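Local coordinates for protein of unknown function DUF574 (Streptomyces avermitilis, PDB 3GIW) that is of unproven function but probably acts as an S-adenosylmethionine-dependent methyltransferase with a Rossmann-like fold, at residues Q248-H253 and A257-I262; Q122-S127 and T133-A138; D139-A144 and H171-E176; A25-Y30 and D46-E51; D64-A69 and T165-V170. One frame throughout, in Å; residues are numbered along the deposited sequence. Where two conformers were deposited one is given.

Contact 1: residues Q248-H253 and A257-I262; sequences QVHKWH and ATADGI
His250 of 248-253 packs against Thr258, Ala259 and Ile262 of 257-262, within the loop that joins the antiparallel strands 240-248 and 269-275 of the Rossmann-like sheet. Residues 249-251 form a short 3-10 turn. The facing segment makes two consecutive beta turns, type I from Ala257 to Asp260 and type II from Ala259 to Ile262. These turns bring all three partners round to the one histidine.

The tight part lies at His250. Thr258 CG2 sits 3.2 Å from His250 O, a close methyl-to-carbonyl contact. This methyl lies anti to the backbone N of Thr258 (chi1 -74° for OG1), while the hydroxyl turns back to bond the backbone N of Asp255. The imidazole meets two more carbons through CD2. Ala259 CB approaches at the ring edge, 4.0 Å from CD2. The other is a methyl of Ile262, whose side chain and that of His250 slide past each other in opposite directions. Asp264 and Ile267 also touch the histidine.

The solvent side is looser. Ala257, Ala259 and Gly261 are exposed along the turns. Lys251 points away from 257-262 and pairs with Asp264, but its aliphatic part lies over one face of the imidazole, with CG 3.8 Å above the plane. Coming in obliquely to the same ring, Ile262 CG2 stands 3.8 Å from His250 CD2.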
# COMPACT_ATOMS: atom_id res chain seq x y z
N GLN A 248 -1.27 -11.40 9.99
CA GLN A 248 -1.63 -10.05 10.38
C GLN A 248 -0.39 -9.15 10.42
O GLN A 248 0.66 -9.57 10.85
CB GLN A 248 -2.37 -10.02 11.72
CG GLN A 248 -3.79 -10.57 11.66
CD GLN A 248 -4.45 -10.37 13.03
OE1 GLN A 248 -4.11 -11.05 14.01
NE2 GLN A 248 -5.35 -9.37 13.11
N VAL A 249 -0.52 -7.91 9.96
CA VAL A 249 0.66 -7.07 9.75
C VAL A 249 1.52 -6.88 10.98
O VAL A 249 2.76 -6.81 10.85
CB VAL A 249 0.36 -5.68 9.14
CG1 VAL A 249 -0.04 -5.82 7.70
CG2 VAL A 249 -0.68 -4.86 9.92
N HIS A 250 0.95 -6.84 12.18
CA HIS A 250 1.74 -6.63 13.39
C HIS A 250 2.53 -7.88 13.80
O HIS A 250 3.36 -7.81 14.71
CB HIS A 250 0.87 -6.13 14.53
CG HIS A 250 -0.12 -7.13 15.01
ND1 HIS A 250 -1.02 -7.76 14.16
CD2 HIS A 250 -0.38 -7.61 16.25
CE1 HIS A 250 -1.78 -8.58 14.87
NE2 HIS A 250 -1.42 -8.50 16.14
N LYS A 251 2.26 -8.99 13.15
CA LYS A 251 2.96 -10.25 13.36
C LYS A 251 4.03 -10.56 12.29
O LYS A 251 4.66 -11.62 12.34
CB LYS A 251 1.93 -11.40 13.42
CG LYS A 251 0.97 -11.25 14.57
CD LYS A 251 0.02 -12.42 14.71
CE LYS A 251 -0.97 -12.14 15.81
NZ LYS A 251 -1.79 -13.34 16.17
N TRP A 252 4.19 -9.67 11.31
CA TRP A 252 5.17 -9.84 10.23
C TRP A 252 6.49 -9.16 10.62
O TRP A 252 6.58 -7.93 10.64
CB TRP A 252 4.64 -9.29 8.90
CG TRP A 252 5.40 -9.70 7.68
CD1 TRP A 252 5.11 -10.76 6.88
CD2 TRP A 252 6.60 -9.10 7.15
NE1 TRP A 252 6.04 -10.86 5.87
CE2 TRP A 252 6.98 -9.87 6.03
CE3 TRP A 252 7.37 -7.99 7.50
CZ2 TRP A 252 8.13 -9.57 5.26
CZ3 TRP A 252 8.53 -7.70 6.75
CH2 TRP A 252 8.87 -8.48 5.64
N HIS A 253 7.52 -9.95 10.92
CA HIS A 253 8.86 -9.46 11.32
C HIS A 253 8.75 -8.30 12.34
O HIS A 253 9.28 -7.19 12.10
CB HIS A 253 9.68 -9.05 10.09
CG HIS A 253 9.98 -10.17 9.13
ND1 HIS A 253 11.23 -10.34 8.57
CD2 HIS A 253 9.21 -11.14 8.61
CE1 HIS A 253 11.21 -11.39 7.77
NE2 HIS A 253 10.00 -11.91 7.79
N ALA A 257 8.87 -3.44 19.83
CA ALA A 257 7.65 -2.70 20.21
C ALA A 257 6.46 -2.87 19.25
O ALA A 257 5.38 -2.35 19.52
CB ALA A 257 7.98 -1.22 20.37
N THR A 258 6.65 -3.59 18.15
CA THR A 258 5.62 -3.65 17.09
C THR A 258 4.19 -3.99 17.57
O THR A 258 3.22 -3.39 17.09
CB THR A 258 6.01 -4.65 15.97
OG1 THR A 258 7.05 -4.08 15.16
CG2 THR A 258 4.78 -4.99 15.09
N ALA A 259 4.05 -4.95 18.49
CA ALA A 259 2.71 -5.40 18.92
C ALA A 259 2.34 -4.95 20.34
O ALA A 259 1.38 -5.47 20.93
CB ALA A 259 2.58 -6.92 18.78
N ASP A 260 3.09 -3.98 20.89
CA ASP A 260 2.85 -3.50 22.26
C ASP A 260 1.42 -2.96 22.45
O ASP A 260 1.05 -1.95 21.84
N GLY A 261 0.63 -3.65 23.28
CA GLY A 261 -0.77 -3.29 23.53
C GLY A 261 -1.76 -3.51 22.39
O GLY A 261 -2.90 -3.01 22.42
N ILE A 262 -1.37 -4.28 21.38
CA ILE A 262 -2.22 -4.53 20.21
C ILE A 262 -2.83 -5.93 20.28
O ILE A 262 -2.13 -6.94 20.32
CB ILE A 262 -1.41 -4.38 18.91
CG1 ILE A 262 -0.80 -2.98 18.82
CG2 ILE A 262 -2.32 -4.67 17.70
CD1 ILE A 262 0.09 -2.77 17.58

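Contact 2: residues Q122-S127 and T133-A138; sequences QGLLAS and TAYVEA
The turn between the short, weakly bonded helix 122-125 and the edge strand 132-137 of the Rossmann-like sheet is closed here by Thr133. Thr133 OG1 donates to Leu124 O at 2.8 Å. The hydroxyl lies in the carbonyl plane, on a lone pair, with a C=O...O angle of 131°. It gets there because OG1 sits between the backbone N and carbonyl carbon (chi1 69°). Water 1 makes a second bridge, donating to Leu125 O at 2.7 Å and to Thr133 O at 2.8 Å. Leu124 O and Leu125 O are thus both bonded.

Farther along the strand the contact turns apolar. Leu125 CD2 lies over the backbone, 3.7 Å from both Ala134 CA and Tyr135 N. Tyr135 also touches Asp112, a residue of the S-adenosyl-L-homocysteine site. Leu124 crosses the tyrosine side chain obliquely, and its CD1 stops 3.8 Å from Tyr135 CD1.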
# COMPACT_ATOMS: atom_id res chain seq x y z
N GLN A 122 6.16 16.89 -4.94
CA GLN A 122 7.58 17.30 -4.76
C GLN A 122 8.38 16.40 -3.78
O GLN A 122 9.54 16.06 -4.05
CB GLN A 122 7.66 18.78 -4.31
CG GLN A 122 9.08 19.32 -4.28
CD GLN A 122 9.86 18.98 -3.01
OE1 GLN A 122 9.31 18.73 -1.94
NE2 GLN A 122 11.19 19.03 -3.13
N GLY A 123 7.79 16.06 -2.64
CA GLY A 123 8.47 15.18 -1.67
C GLY A 123 8.78 13.78 -2.18
O GLY A 123 9.78 13.18 -1.79
N LEU A 124 7.91 13.28 -3.05
CA LEU A 124 8.15 11.99 -3.71
C LEU A 124 9.31 12.09 -4.70
O LEU A 124 10.02 11.11 -4.92
CB LEU A 124 6.88 11.50 -4.42
CG LEU A 124 5.66 11.31 -3.51
CD1 LEU A 124 4.47 10.89 -4.38
CD2 LEU A 124 5.94 10.31 -2.40
N LEU A 125 9.46 13.26 -5.33
CA LEU A 125 10.47 13.48 -6.35
C LEU A 125 11.86 13.87 -5.81
O LEU A 125 12.84 13.91 -6.58
CB LEU A 125 9.95 14.55 -7.34
CG LEU A 125 8.68 14.20 -8.13
CD1 LEU A 125 8.22 15.35 -9.03
CD2 LEU A 125 8.89 12.92 -8.95
N ALA A 126 11.94 14.15 -4.51
CA ALA A 126 13.20 14.54 -3.85
C ALA A 126 14.10 13.32 -3.60
O ALA A 126 14.10 12.74 -2.51
CB ALA A 126 12.92 15.27 -2.56
N SER A 127 14.89 13.00 -4.62
CA SER A 127 15.74 11.81 -4.66
C SER A 127 17.17 12.14 -4.27
O SER A 127 17.61 13.28 -4.44
CB SER A 127 15.72 11.25 -6.08
OG SER A 127 16.50 10.06 -6.18
N THR A 133 13.64 8.95 -8.71
CA THR A 133 12.22 8.73 -8.41
C THR A 133 11.34 9.44 -9.43
O THR A 133 11.75 10.45 -10.05
CB THR A 133 11.84 9.19 -6.99
OG1 THR A 133 11.90 10.62 -6.93
CG2 THR A 133 12.74 8.58 -5.95
N ALA A 134 10.12 8.97 -9.55
CA ALA A 134 9.14 9.56 -10.43
C ALA A 134 7.73 9.34 -9.85
O ALA A 134 7.54 8.46 -9.00
CB ALA A 134 9.25 8.94 -11.83
N TYR A 135 6.78 10.14 -10.32
CA TYR A 135 5.39 10.04 -9.94
C TYR A 135 4.53 10.00 -11.18
O TYR A 135 4.72 10.82 -12.11
CB TYR A 135 4.93 11.21 -9.03
CG TYR A 135 3.45 11.10 -8.71
CD1 TYR A 135 2.99 10.12 -7.84
CD2 TYR A 135 2.49 11.92 -9.34
CE1 TYR A 135 1.65 9.95 -7.58
CE2 TYR A 135 1.11 11.73 -9.09
CZ TYR A 135 0.69 10.76 -8.20
OH TYR A 135 -0.62 10.52 -7.90
N VAL A 136 3.60 9.05 -11.21
CA VAL A 136 2.66 8.86 -12.31
C VAL A 136 1.25 8.89 -11.72
O VAL A 136 0.94 8.16 -10.80
CB VAL A 136 2.94 7.45 -13.01
CG1 VAL A 136 1.86 7.11 -14.05
CG2 VAL A 136 4.36 7.38 -13.61
N GLU A 137 0.38 9.75 -12.23
CA GLU A 137 -1.04 9.71 -11.91
C GLU A 137 -1.72 8.73 -12.86
O GLU A 137 -1.80 8.98 -14.06
CB GLU A 137 -1.68 11.09 -12.03
CG GLU A 137 -3.08 11.17 -11.51
CD GLU A 137 -3.65 12.57 -11.63
OE1 GLU A 137 -4.04 12.96 -12.76
OE2 GLU A 137 -3.66 13.28 -10.61
N ALA A 138 -2.21 7.61 -12.32
CA ALA A 138 -2.79 6.53 -13.13
C ALA A 138 -3.64 5.63 -12.26
O ALA A 138 -3.49 5.60 -11.03
CB ALA A 138 -1.70 5.73 -13.84
O HOH W 1 12.97 12.73 -8.98

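Contact 3: residues D139-A144 and H171-E176; sequences DMLDPA and HFVLDE
Two irregular segments face each other with their backbones well apart: Leu141 CA and Val173 CA are 8.8 Å from each other. Residues 139-142 make a type I beta turn, closed by Asp142 N bonding Asp139 O at 2.9 Å, and helix 143-147 follows. Across from it, Val173 lies between a 3-10 segment that ends at Phe172 and another that starts at Asp175.

Side chains alone bridge the gap. Met140, modelled as selenomethionine, and Val173 reach toward each other tip to tip, with SE 4.0 Å from Val173 CG2. Met140 CG sits between its backbone N and carbonyl carbon (chi1 67°), and from there the chain runs out to the valine. Leu141 adds a looser touch, CD2 to Val173 CG1 at 4.4 Å. Ala179 of helix 179-187 packs on the valine too.

The turn is also held from inside. Leu141 N donates to Asp139 OD1 at 3.1 Å, nearly straight at 172°, and meets the carboxylate from above its plane. This is an Asx turn. Asp139 and Met140 both belong to the S-adenosyl-L-homocysteine site. That ligand is not bound here; a glycerol, probably from the crystallisation liquor, bonds to Met140 N, consistent with a pocket. The chemistry divides accordingly. The apolar contact with 171-176 places no directional bond on the turn, whose shape comes from its own Asx and beta-turn bonds.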
# COMPACT_ATOMS: atom_id res chain seq x y z
N ASP A 139 -4.51 4.87 -12.94
CA ASP A 139 -5.43 3.93 -12.31
C ASP A 139 -4.96 2.50 -12.58
O ASP A 139 -4.72 2.12 -13.75
CB ASP A 139 -6.82 4.12 -12.92
CG ASP A 139 -7.92 3.53 -12.05
OD1 ASP A 139 -7.71 2.47 -11.44
OD2 ASP A 139 -9.00 4.17 -11.99
N MSE A 140 -4.83 1.72 -11.51
CA MSE A 140 -4.35 0.34 -11.62
C MSE A 140 -5.27 -0.55 -12.47
O MSE A 140 -4.86 -1.61 -12.93
CB MSE A 140 -4.10 -0.28 -10.25
CG MSE A 140 -5.34 -0.50 -9.41
SE MSE A 140 -4.96 -0.93 -7.54
CE MSE A 140 -4.42 -2.25 -7.51
N LEU A 141 -6.50 -0.10 -12.72
CA LEU A 141 -7.39 -0.78 -13.66
C LEU A 141 -6.88 -0.78 -15.12
O LEU A 141 -7.37 -1.56 -15.95
CB LEU A 141 -8.79 -0.17 -13.59
CG LEU A 141 -9.45 -0.34 -12.22
CD1 LEU A 141 -10.81 0.33 -12.15
CD2 LEU A 141 -9.58 -1.81 -11.87
N ASP A 142 -5.91 0.08 -15.43
CA ASP A 142 -5.27 0.12 -16.73
C ASP A 142 -3.77 -0.07 -16.54
O ASP A 142 -3.01 0.88 -16.58
CB ASP A 142 -5.57 1.45 -17.41
CG ASP A 142 -5.04 1.53 -18.84
OD1 ASP A 142 -4.43 0.56 -19.36
OD2 ASP A 142 -5.22 2.60 -19.45
N PRO A 143 -3.35 -1.32 -16.28
CA PRO A 143 -1.90 -1.56 -16.20
C PRO A 143 -0.99 -0.97 -17.30
O PRO A 143 0.15 -0.61 -16.98
CB PRO A 143 -1.81 -3.09 -16.13
CG PRO A 143 -3.14 -3.52 -15.50
CD PRO A 143 -4.15 -2.52 -15.96
N ALA A 144 -1.42 -0.89 -18.57
CA ALA A 144 -0.59 -0.30 -19.64
C ALA A 144 -0.22 1.17 -19.42
O ALA A 144 0.91 1.61 -19.70
CB ALA A 144 -1.26 -0.45 -21.02
N HIS A 171 -8.27 -3.58 -1.33
CA HIS A 171 -9.65 -3.75 -0.82
C HIS A 171 -10.61 -2.71 -1.42
O HIS A 171 -11.83 -2.85 -1.27
CB HIS A 171 -9.67 -3.71 0.70
CG HIS A 171 -8.60 -2.86 1.29
ND1 HIS A 171 -7.38 -3.37 1.69
CD2 HIS A 171 -8.51 -1.52 1.42
CE1 HIS A 171 -6.63 -2.38 2.14
NE2 HIS A 171 -7.29 -1.25 1.98
N PHE A 172 -10.09 -1.71 -2.12
CA PHE A 172 -10.92 -0.78 -2.87
C PHE A 172 -11.22 -1.21 -4.33
O PHE A 172 -11.97 -0.55 -5.04
CB PHE A 172 -10.35 0.65 -2.84
CG PHE A 172 -10.31 1.24 -1.46
CD1 PHE A 172 -11.51 1.54 -0.79
CD2 PHE A 172 -9.09 1.48 -0.84
CE1 PHE A 172 -11.47 2.08 0.50
CE2 PHE A 172 -9.05 2.01 0.46
CZ PHE A 172 -10.23 2.31 1.10
N VAL A 173 -10.62 -2.33 -4.73
CA VAL A 173 -10.94 -3.02 -5.97
C VAL A 173 -11.89 -4.19 -5.60
O VAL A 173 -11.52 -5.22 -4.96
CB VAL A 173 -9.67 -3.58 -6.67
CG1 VAL A 173 -10.05 -4.09 -8.09
CG2 VAL A 173 -8.50 -2.53 -6.73
N LEU A 174 -13.08 -4.02 -6.10
CA LEU A 174 -14.16 -4.99 -6.05
C LEU A 174 -14.04 -6.02 -7.20
O LEU A 174 -13.39 -5.78 -8.25
CB LEU A 174 -15.50 -4.24 -6.10
CG LEU A 174 -15.96 -3.34 -4.91
CD1 LEU A 174 -17.24 -3.83 -4.17
CD2 LEU A 174 -14.85 -3.00 -3.87
N ASP A 175 -14.66 -7.16 -6.92
CA ASP A 175 -14.41 -8.39 -7.68
C ASP A 175 -14.69 -8.30 -9.17
O ASP A 175 -14.02 -9.00 -9.95
CB ASP A 175 -15.17 -9.55 -7.05
CG ASP A 175 -14.48 -10.12 -5.82
OD1 ASP A 175 -13.26 -9.89 -5.63
OD2 ASP A 175 -15.17 -10.82 -5.05
N GLU A 176 -15.62 -7.46 -9.59
CA GLU A 176 -15.93 -7.35 -11.01
C GLU A 176 -14.74 -6.88 -11.87
O GLU A 176 -14.72 -7.14 -13.07
CB GLU A 176 -17.17 -6.48 -11.26
CG GLU A 176 -16.91 -4.97 -11.28
CD GLU A 176 -18.19 -4.16 -11.23
OE1 GLU A 176 -18.72 -3.95 -10.11
OE2 GLU A 176 -18.65 -3.71 -12.32

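Contact 4: residues A25-Y30 and D46-E51; sequences ARIYDY and DAMSRE
Asp46 and Met48 of helix 39-51 meet Tyr30 and Ile27 of helix 24-31, a helix-helix contact in the N-terminal helical part of this S-adenosyl methyltransferase family protein. The helices stand apart at this level: the nearest CA pair, Ile27 and Asp46, is 9.3 Å apart. Side chains span the distance, with Tyr30 and Met48 reaching farthest.

Asp46 comes first. Its carboxylate takes a hydrogen bond from Tyr30 OH, on the syn side of OD1 and 23° out of the carboxylate plane. Tyr30 reaches across because its ring is thrown anti to the backbone N (chi1 167°). The acid stands at the ring edge, near the ring plane, yet the carboxylate itself is turned 63° from the ring. OD2 has a salt bridge to Lys42, one turn earlier on the same helix. The charge is thus shared between a phenol and an ammonium group, which would favour the ionised acid. Tyr37 packs edge-to-face with the Tyr30 ring.

Met48, a selenomethionine, follows on the more buried side. Its chain runs extended and crosses Ile27 at about a right angle, SE touching CG2 at 4.2 Å. Tyr217 of helix 207-219 touches both residues. The short polar link remains the closest approach, 2.6 Å from Tyr30 OH to Asp46 OD1.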
# COMPACT_ATOMS: atom_id res chain seq x y z
N ALA A 25 -7.40 8.10 0.69
CA ALA A 25 -6.03 8.47 1.08
C ALA A 25 -6.03 9.56 2.12
O ALA A 25 -5.14 9.64 2.98
CB ALA A 25 -5.26 8.92 -0.14
N ARG A 26 -6.99 10.47 2.01
CA ARG A 26 -7.12 11.61 2.91
C ARG A 26 -7.68 11.20 4.28
O ARG A 26 -7.25 11.74 5.31
CB ARG A 26 -8.00 12.70 2.26
CG ARG A 26 -7.50 13.16 0.87
CD ARG A 26 -8.48 14.08 0.17
NE ARG A 26 -8.31 14.00 -1.30
CZ ARG A 26 -8.98 14.77 -2.15
NH1 ARG A 26 -9.88 15.64 -1.69
NH2 ARG A 26 -8.76 14.68 -3.46
N ILE A 27 -8.63 10.27 4.30
CA ILE A 27 -9.08 9.70 5.59
C ILE A 27 -7.90 9.05 6.31
O ILE A 27 -7.70 9.24 7.52
CB ILE A 27 -10.20 8.64 5.37
CG1 ILE A 27 -11.48 9.31 4.85
CG2 ILE A 27 -10.48 7.86 6.67
CD1 ILE A 27 -12.52 8.33 4.27
N TYR A 28 -7.12 8.26 5.57
CA TYR A 28 -5.97 7.56 6.17
C TYR A 28 -5.01 8.61 6.77
O TYR A 28 -4.55 8.49 7.94
CB TYR A 28 -5.30 6.73 5.09
CG TYR A 28 -4.10 5.91 5.50
CD1 TYR A 28 -2.82 6.42 5.39
CD2 TYR A 28 -4.23 4.59 5.91
CE1 TYR A 28 -1.72 5.65 5.73
CE2 TYR A 28 -3.14 3.82 6.22
CZ TYR A 28 -1.89 4.34 6.12
OH TYR A 28 -0.81 3.52 6.43
N ASP A 29 -4.70 9.66 6.00
CA ASP A 29 -3.80 10.67 6.51
C ASP A 29 -4.35 11.38 7.75
O ASP A 29 -3.60 11.60 8.71
CB ASP A 29 -3.47 11.70 5.41
CG ASP A 29 -2.20 12.48 5.70
OD1 ASP A 29 -1.15 11.86 5.87
OD2 ASP A 29 -2.27 13.72 5.72
N TYR A 30 -5.63 11.73 7.74
CA TYR A 30 -6.30 12.31 8.91
C TYR A 30 -6.09 11.41 10.13
O TYR A 30 -5.61 11.86 11.19
CB TYR A 30 -7.79 12.52 8.64
CG TYR A 30 -8.56 12.83 9.90
CD1 TYR A 30 -8.34 14.00 10.60
CD2 TYR A 30 -9.48 11.93 10.40
CE1 TYR A 30 -9.02 14.28 11.75
CE2 TYR A 30 -10.19 12.18 11.55
CZ TYR A 30 -9.96 13.38 12.23
OH TYR A 30 -10.64 13.66 13.41
N ASP A 46 -13.95 10.18 11.75
CA ASP A 46 -14.56 10.24 13.08
C ASP A 46 -15.75 9.27 13.20
O ASP A 46 -15.88 8.58 14.22
CB ASP A 46 -14.97 11.67 13.44
CG ASP A 46 -13.80 12.57 13.72
OD1 ASP A 46 -12.66 12.10 13.87
OD2 ASP A 46 -14.04 13.80 13.84
N ALA A 47 -16.59 9.18 12.18
CA ALA A 47 -17.70 8.20 12.17
C ALA A 47 -17.16 6.78 12.23
O ALA A 47 -17.71 5.91 12.90
CB ALA A 47 -18.59 8.39 10.92
N MSE A 48 -16.08 6.51 11.49
CA MSE A 48 -15.52 5.16 11.47
C MSE A 48 -14.86 4.76 12.78
O MSE A 48 -15.01 3.61 13.24
CB MSE A 48 -14.53 5.06 10.34
CG MSE A 48 -15.17 5.21 8.99
SE MSE A 48 -13.84 5.52 7.58
CE MSE A 48 -15.11 5.55 6.12
N SER A 49 -14.14 5.70 13.40
CA SER A 49 -13.53 5.45 14.71
C SER A 49 -14.60 5.22 15.81
O SER A 49 -14.33 4.51 16.77
CB SER A 49 -12.59 6.59 15.12
OG SER A 49 -11.46 6.65 14.27
N ARG A 50 -15.79 5.82 15.66
CA ARG A 50 -16.88 5.57 16.61
C ARG A 50 -17.32 4.10 16.52
O ARG A 50 -17.66 3.48 17.53
CB ARG A 50 -18.06 6.53 16.38
CG ARG A 50 -17.83 7.94 16.94
CD ARG A 50 -18.97 8.89 16.55
NE ARG A 50 -18.71 10.25 17.02
CZ ARG A 50 -19.51 11.28 16.78
NH1 ARG A 50 -20.63 11.10 16.07
NH2 ARG A 50 -19.22 12.49 17.26
N GLU A 51 -17.34 3.55 15.31
CA GLU A 51 -17.69 2.14 15.10
C GLU A 51 -16.56 1.19 15.53
O GLU A 51 -16.82 0.10 16.04
CB GLU A 51 -18.05 1.88 13.62
CG GLU A 51 -19.25 2.67 13.13
CD GLU A 51 -20.56 2.24 13.77
OE1 GLU A 51 -20.66 1.12 14.31
OE2 GLU A 51 -21.53 3.02 13.71

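Contact 5: residues D64-A69 and T165-V170; sequences DWMNRA and TVIAIV
Ile167 meets Trp65 and Met66 because both helix residues hold their CG atoms anti to the backbone N (chi1 179° in each), which sends the side chains from helix 55-75 toward strand 163-167. Ile167 answers with an extended chain (chi2 176°), so that CD1 is its leading atom.

That methyl fits between the two. Its distance to Met66 CG is 3.7 Å, and to Trp65 CZ3 3.8 Å. Ile167 CG1 lies in the plane of the indole, at the edge, 3.9 Å from CZ3, while CD1 comes in obliquely. Met66, a selenomethionine, crosses the isoleucine at about a right angle. In the conformer given it then bends at chi2 and chi3, so its selenium end leads away from the strand, and CB and CG do the touching.

The indole is held from other sides too. Ala69, one turn on, puts CB 3.8 Å above one face, offset toward the rim. Trp252 and Val249 of the loop after strand 240-248 pack on it as well. Asn62, which binds S-adenosyl-L-homocysteine, touches Ile167 from the same helix.

The contact is buried, its centre about 4 Å from the centre of the chain. It is a helix laid on a parallel strand by apolar side chains, as in the core of Rossmann-like methyltransferases, beside the cofactor site.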
# COMPACT_ATOMS: atom_id res chain seq x y z
N ASP A 64 3.60 1.15 9.57
CA ASP A 64 4.80 0.58 10.17
C ASP A 64 5.24 -0.69 9.42
O ASP A 64 6.43 -0.92 9.20
CB ASP A 64 4.55 0.24 11.66
CG ASP A 64 4.43 1.46 12.56
OD1 ASP A 64 4.84 2.57 12.17
OD2 ASP A 64 3.91 1.30 13.69
N TRP A 65 4.25 -1.50 9.01
CA TRP A 65 4.49 -2.71 8.24
C TRP A 65 5.17 -2.34 6.91
O TRP A 65 6.15 -3.00 6.52
CB TRP A 65 3.18 -3.51 8.00
CG TRP A 65 3.45 -4.75 7.18
CD1 TRP A 65 3.90 -5.93 7.64
CD2 TRP A 65 3.37 -4.87 5.75
NE1 TRP A 65 4.11 -6.80 6.59
CE2 TRP A 65 3.80 -6.16 5.42
CE3 TRP A 65 2.98 -4.00 4.72
CZ2 TRP A 65 3.86 -6.60 4.09
CZ3 TRP A 65 3.09 -4.45 3.43
CH2 TRP A 65 3.48 -5.73 3.13
N MSE A 66 4.67 -1.33 6.21
CA MSE A 66 5.32 -0.91 4.96
C MSE A 66 6.80 -0.64 5.23
O MSE A 66 7.66 -1.05 4.47
CB MSE A 66 4.66 0.35 4.38
CG MSE A 66 5.32 0.84 3.08
SE MSE A 66 6.85 2.05 3.29
CE MSE A 66 5.91 3.69 3.38
N ASN A 67 7.08 0.09 6.30
CA ASN A 67 8.45 0.44 6.63
C ASN A 67 9.31 -0.83 6.80
O ASN A 67 10.41 -0.91 6.26
CB ASN A 67 8.55 1.28 7.92
CG ASN A 67 7.90 2.65 7.83
OD1 ASN A 67 7.52 3.14 6.78
ND2 ASN A 67 7.83 3.31 8.97
N ARG A 68 8.83 -1.83 7.54
CA ARG A 68 9.59 -3.05 7.76
C ARG A 68 9.71 -3.88 6.46
O ARG A 68 10.77 -4.45 6.20
CB ARG A 68 8.97 -3.89 8.88
CG ARG A 68 8.91 -3.18 10.20
CD ARG A 68 8.66 -4.10 11.36
NE ARG A 68 7.49 -4.96 11.25
CZ ARG A 68 6.23 -4.56 11.38
NH1 ARG A 68 5.94 -3.29 11.64
NH2 ARG A 68 5.23 -5.42 11.20
N ALA A 69 8.65 -3.94 5.65
CA ALA A 69 8.68 -4.70 4.41
C ALA A 69 9.68 -4.09 3.41
O ALA A 69 10.47 -4.83 2.79
CB ALA A 69 7.30 -4.85 3.81
N THR A 165 4.97 -3.03 -4.93
CA THR A 165 4.28 -2.79 -3.65
C THR A 165 2.84 -2.32 -3.88
O THR A 165 2.61 -1.31 -4.55
CB THR A 165 5.10 -1.84 -2.73
OG1 THR A 165 5.35 -0.61 -3.37
CG2 THR A 165 6.48 -2.45 -2.43
N VAL A 166 1.88 -3.07 -3.35
CA VAL A 166 0.43 -2.80 -3.51
C VAL A 166 -0.13 -2.81 -2.07
O VAL A 166 -0.63 -3.84 -1.62
CB VAL A 166 -0.27 -3.82 -4.44
CG1 VAL A 166 -1.69 -3.38 -4.69
CG2 VAL A 166 0.50 -3.94 -5.79
N ILE A 167 0.02 -1.68 -1.39
CA ILE A 167 -0.20 -1.57 0.05
C ILE A 167 -1.39 -0.67 0.36
O ILE A 167 -1.52 0.45 -0.13
CB ILE A 167 1.10 -1.05 0.70
CG1 ILE A 167 2.23 -2.07 0.45
CG2 ILE A 167 0.85 -0.81 2.21
CD1 ILE A 167 3.63 -1.69 0.93
N ALA A 168 -2.33 -1.22 1.13
CA ALA A 168 -3.49 -0.46 1.61
C ALA A 168 -4.33 0.08 0.45
O ALA A 168 -4.84 1.21 0.49
CB ALA A 168 -3.05 0.67 2.59
N ILE A 169 -4.48 -0.71 -0.61
CA ILE A 169 -5.26 -0.30 -1.80
C ILE A 169 -6.21 -1.37 -2.35
O ILE A 169 -7.31 -1.05 -2.83
CB ILE A 169 -4.32 0.18 -2.95
CG1 ILE A 169 -5.15 0.49 -4.21
CG2 ILE A 169 -3.27 -0.84 -3.27
CD1 ILE A 169 -4.43 1.34 -5.22
N VAL A 170 -5.83 -2.64 -2.29
CA VAL A 170 -6.53 -3.64 -3.04
C VAL A 170 -7.99 -3.87 -2.59
O VAL A 170 -8.87 -4.32 -3.39
CB VAL A 170 -5.69 -4.95 -3.10
CG1 VAL A 170 -5.92 -5.84 -1.88
CG2 VAL A 170 -6.01 -5.69 -4.41

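Contact 5 is the core of the set, a helix packed on a central strand. Contact 2 holds the edge strand of the same sheet. The centres of contacts 1, 2 and 4 lie about 16 to 17 Å from the chain centre. Contact 3, though peripheral, is buried, and it adjoins contact 5 round Met140. Contact 1 joins contact 5 through Arg68, which bonds Trp252 O, and through paired tryptophans. Chemistry follows place: contacts 3 and 5 are apolar across their segments, and contact 1 rests on van der Waals contacts round one histidine, including a methyl against a carbonyl. Contacts 2 and 4 each carry one side-chain hydrogen bond. Contacts 3 and 4 include S-adenosyl-L-homocysteine-binding residues; contacts 2 and 5 border that site.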